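Local coordinates for protein formyltransferase (Francisella tularensis subsp. tularensis, PDB 4NV1) that belongs to the formyltransferase family, forms a two-chain assembly and binds dTDP-4-amino-4,6-dideoxyglucose in a pocket, at residues 211-216 with 237-242. Sequence-based numbering, arbitrary orientation.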
ATOM      1  N   TYR A 211      12.181  -3.635  -3.972  1.00 23.01           N
ATOM      2  CA  TYR A 211      11.945  -2.675  -5.041  1.00 24.99           C
ATOM      3  C   TYR A 211      10.674  -1.789  -4.791  1.00 24.51           C
ATOM      4  O   TYR A 211      10.673  -0.562  -5.008  1.00 21.92           O
ATOM      5  CB  TYR A 211      11.835  -3.396  -6.383  1.00 24.84           C
ATOM      6  CG  TYR A 211      11.333  -2.502  -7.491  1.00 25.07           C
ATOM      7  CD1 TYR A 211      12.195  -1.734  -8.236  1.00 25.91           C
ATOM      8  CD2 TYR A 211       9.979  -2.392  -7.751  1.00 26.50           C
ATOM      9  CE1 TYR A 211      11.736  -0.890  -9.233  1.00 29.69           C
ATOM     10  CE2 TYR A 211       9.511  -1.567  -8.745  1.00 27.15           C
ATOM     11  CZ  TYR A 211      10.376  -0.784  -9.472  1.00 30.07           C
ATOM     12  OH  TYR A 211       9.896   0.073 -10.456  1.00 30.65           O
ATOM     13  N   LEU A 212       9.566  -2.421  -4.426  1.00 23.73           N
ATOM     14  CA  LEU A 212       8.294  -1.703  -4.232  1.00 23.51           C
ATOM     15  C   LEU A 212       8.386  -0.669  -3.088  1.00 23.39           C
ATOM     16  O   LEU A 212       7.961   0.501  -3.215  1.00 20.53           O
ATOM     17  CB  LEU A 212       7.156  -2.717  -4.006  1.00 21.22           C
ATOM     18  CG  LEU A 212       6.818  -3.403  -5.326  1.00 20.62           C
ATOM     19  CD1 LEU A 212       5.920  -4.612  -5.156  1.00 20.92           C
ATOM     20  CD2 LEU A 212       6.268  -2.406  -6.334  1.00 20.54           C
ATOM     21  N   ARG A 213       8.992  -1.076  -1.977  1.00 20.48           N
ATOM     22  CA  ARG A 213       9.210  -0.135  -0.913  1.00 20.14           C
ATOM     23  C   ARG A 213      10.197   0.994  -1.212  1.00 21.72           C
ATOM     24  O   ARG A 213       9.977   2.156  -0.771  1.00 19.40           O
ATOM     25  CB  ARG A 213       9.436  -0.810   0.439  1.00 20.95           C
ATOM     26  CG  ARG A 213      10.848  -1.372   0.651  1.00 20.31           C
ATOM     27  CD  ARG A 213      10.838  -2.408   1.736  1.00 19.27           C
ATOM     28  NE  ARG A 213      12.092  -3.128   1.942  1.00 20.70           N
ATOM     29  CZ  ARG A 213      12.944  -2.872   2.932  1.00 21.33           C
ATOM     30  NH1 ARG A 213      12.761  -1.849   3.720  1.00 20.13           N
ATOM     31  NH2 ARG A 213      14.040  -3.617   3.108  1.00 23.51           N
ATOM     32  N   ALA A 214      11.216   0.714  -2.017  1.00 19.77           N
ATOM     33  CA  ALA A 214      12.177   1.760  -2.388  1.00 21.31           C
ATOM     34  C   ALA A 214      11.487   2.826  -3.255  1.00 22.11           C
ATOM     35  O   ALA A 214      11.861   3.980  -3.261  1.00 17.84           O
ATOM     36  CB  ALA A 214      13.346   1.195  -3.183  1.00 20.24           C
ATOM     37  N   MET A 215      10.467   2.421  -4.013  1.00 24.80           N
ATOM     38  CA  MET A 215       9.713   3.323  -4.872  1.00 24.33           C
ATOM     39  C   MET A 215       8.462   3.969  -4.279  1.00 24.75           C
ATOM     40  O   MET A 215       7.778   4.721  -4.991  1.00 20.84           O
ATOM     41  CB  MET A 215       9.310   2.579  -6.154  1.00 29.08           C
ATOM     42  CG  MET A 215      10.436   2.058  -7.024  1.00 29.69           C
ATOM     43  SD  MET A 215      11.558   3.274  -7.715  1.00 35.94           S
ATOM     44  CE  MET A 215      10.662   3.849  -9.123  1.00 38.12           C
ATOM     45  N   THR A 216       8.238   3.744  -2.988  1.00 21.49           N
ATOM     46  CA  THR A 216       7.125   4.254  -2.240  1.00 22.21           C
ATOM     47  C   THR A 216       7.510   5.397  -1.308  1.00 22.60           C
ATOM     48  O   THR A 216       8.295   5.251  -0.349  1.00 19.64           O
ATOM     49  CB  THR A 216       6.359   3.137  -1.473  1.00 24.21           C
ATOM     50  OG1 THR A 216       5.981   2.072  -2.375  1.00 22.26           O
ATOM     51  CG2 THR A 216       5.134   3.720  -0.817  1.00 24.99           C
ATOM     52  N   LEU A 237       3.721   0.441  -2.032  1.00 21.77           N
ATOM     53  CA  LEU A 237       3.553  -0.640  -1.073  1.00 21.96           C
ATOM     54  C   LEU A 237       3.349  -0.151   0.332  1.00 23.82           C
ATOM     55  O   LEU A 237       3.901   0.877   0.688  1.00 36.85           O
ATOM     56  CB  LEU A 237       4.804  -1.488  -1.140  1.00 26.67           C
ATOM     57  CG  LEU A 237       4.774  -2.799  -0.353  1.00 28.51           C
ATOM     58  CD1 LEU A 237       3.909  -3.807  -1.083  1.00 28.90           C
ATOM     59  CD2 LEU A 237       6.191  -3.327  -0.262  1.00 27.50           C
ATOM     60  N   GLU A 238       2.537  -0.816   1.133  1.00 17.83           N
ATOM     61  CA  GLU A 238       2.370  -0.440   2.505  1.00 21.02           C
ATOM     62  C   GLU A 238       2.890  -1.559   3.368  1.00 20.35           C
ATOM     63  O   GLU A 238       2.609  -2.747   3.104  1.00 21.44           O
ATOM     64  CB  GLU A 238       0.900  -0.314   2.898  1.00 25.73           C
ATOM     65  CG  GLU A 238       0.023   0.625   2.100  1.00 34.85           C
ATOM     66  CD  GLU A 238      -1.454   0.392   2.465  1.00 47.62           C
ATOM     67  OE1 GLU A 238      -1.724   0.224   3.680  1.00 54.54           O
ATOM     68  OE2 GLU A 238      -2.326   0.316   1.566  1.00 49.35           O
ATOM     69  N   LEU A 239       3.554  -1.201   4.454  1.00 21.23           N
ATOM     70  CA  LEU A 239       4.129  -2.195   5.351  1.00 23.76           C
ATOM     71  C   LEU A 239       3.850  -1.812   6.782  1.00 25.53           C
ATOM     72  O   LEU A 239       4.015  -0.659   7.159  1.00 23.06           O
ATOM     73  CB  LEU A 239       5.643  -2.249   5.196  1.00 24.20           C
ATOM     74  CG  LEU A 239       6.031  -2.568   3.788  1.00 23.61           C
ATOM     75  CD1 LEU A 239       6.928  -1.528   3.200  1.00 27.51           C
ATOM     76  CD2 LEU A 239       6.736  -3.899   3.689  1.00 24.85           C
ATOM     77  N   GLU A 240       3.571  -2.805   7.617  1.00 28.13           N
ATOM     78  CA  GLU A 240       3.278  -2.515   9.004  1.00 32.49           C
ATOM     79  C   GLU A 240       3.835  -3.593   9.881  1.00 31.12           C
ATOM     80  O   GLU A 240       3.470  -4.768   9.792  1.00 26.41           O
ATOM     81  CB  GLU A 240       1.780  -2.312   9.263  1.00 36.75           C
ATOM     82  CG  GLU A 240       1.443  -2.175  10.746  1.00 44.97           C
ATOM     83  CD  GLU A 240       0.027  -1.668  11.027  1.00 52.81           C
ATOM     84  OE1 GLU A 240      -0.149  -1.064  12.110  1.00 59.93           O
ATOM     85  OE2 GLU A 240      -0.889  -1.856  10.183  1.00 41.40           O
ATOM     86  N   LYS A 241       4.689  -3.148  10.791  1.00 35.28           N
ATOM     87  CA  LYS A 241       5.254  -4.060  11.766  1.00 37.86           C
ATOM     88  C   LYS A 241       4.165  -4.240  12.827  1.00 42.82           C
ATOM     89  O   LYS A 241       3.578  -3.302  13.368  1.00 36.59           O
ATOM     90  CB  LYS A 241       6.561  -3.514  12.347  1.00 38.78           C
ATOM     91  CG  LYS A 241       7.342  -4.571  13.102  1.00 43.11           C
ATOM     92  CD  LYS A 241       8.085  -4.018  14.326  1.00 48.41           C
ATOM     93  CE  LYS A 241       9.037  -2.877  14.002  1.00 52.41           C
ATOM     94  NZ  LYS A 241       8.854  -1.667  14.855  1.00 54.75           N
ATOM     95  N   ILE A 242       3.846  -5.501  13.018  1.00 48.11           N
ATOM     96  CA  ILE A 242       3.082  -5.927  14.139  1.00 56.08           C
ATOM     97  C   ILE A 242       4.114  -6.635  14.999  1.00 69.56           C
ATOM     98  O   ILE A 242       4.369  -7.828  14.798  1.00 80.36           O
ATOM     99  CB  ILE A 242       2.000  -6.887  13.664  1.00 53.72           C
ATOM    100  CG1 ILE A 242       0.968  -6.071  12.879  1.00 53.65           C
ATOM    101  CG2 ILE A 242       1.444  -7.679  14.847  1.00 59.05           C
ATOM    102  CD1 ILE A 242       0.426  -4.858  13.619  1.00 51.94           C
TER
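L237 meets L212, R213 and T216. Its CB lies 3.9 Å from CB of L212, an apolar contact at the root of both side chains. CG stands anti to the backbone N (chi1 -172°), which turns the branch back along the helix, toward its earlier turns, and brings methyl CD2 to within 3.9 Å of L212 CB and 4.0 Å of the backbone N of R213. Farther along the strand, L239 CD1 packs 3.8 Å from CB of R213, while the guanidinium of R213 leads away to D210 and the carbonyls of N142 and E145.

The polar link is T216 OG1, which accepts the N-H of L237 at 2.8 Å, nearly straight at 165°, and donates to L212 O at 2.7 Å from 37° above the carbonyl plane. One hydroxyl thus ties the strand to a carbonyl of the last helical turn, and the two bonds should restrict its rotation. T216 CG2 rests 3.4 Å from L237 O.

The contact seats the C-terminal end of helix 205-214, which also packs on helix 106-113 through R213 and A214, on strand 232-242, within the family's C-terminal dimerization region; residues 237-242 pair antiparallel with a strand of the second subunit, continuing the sheet across the interface.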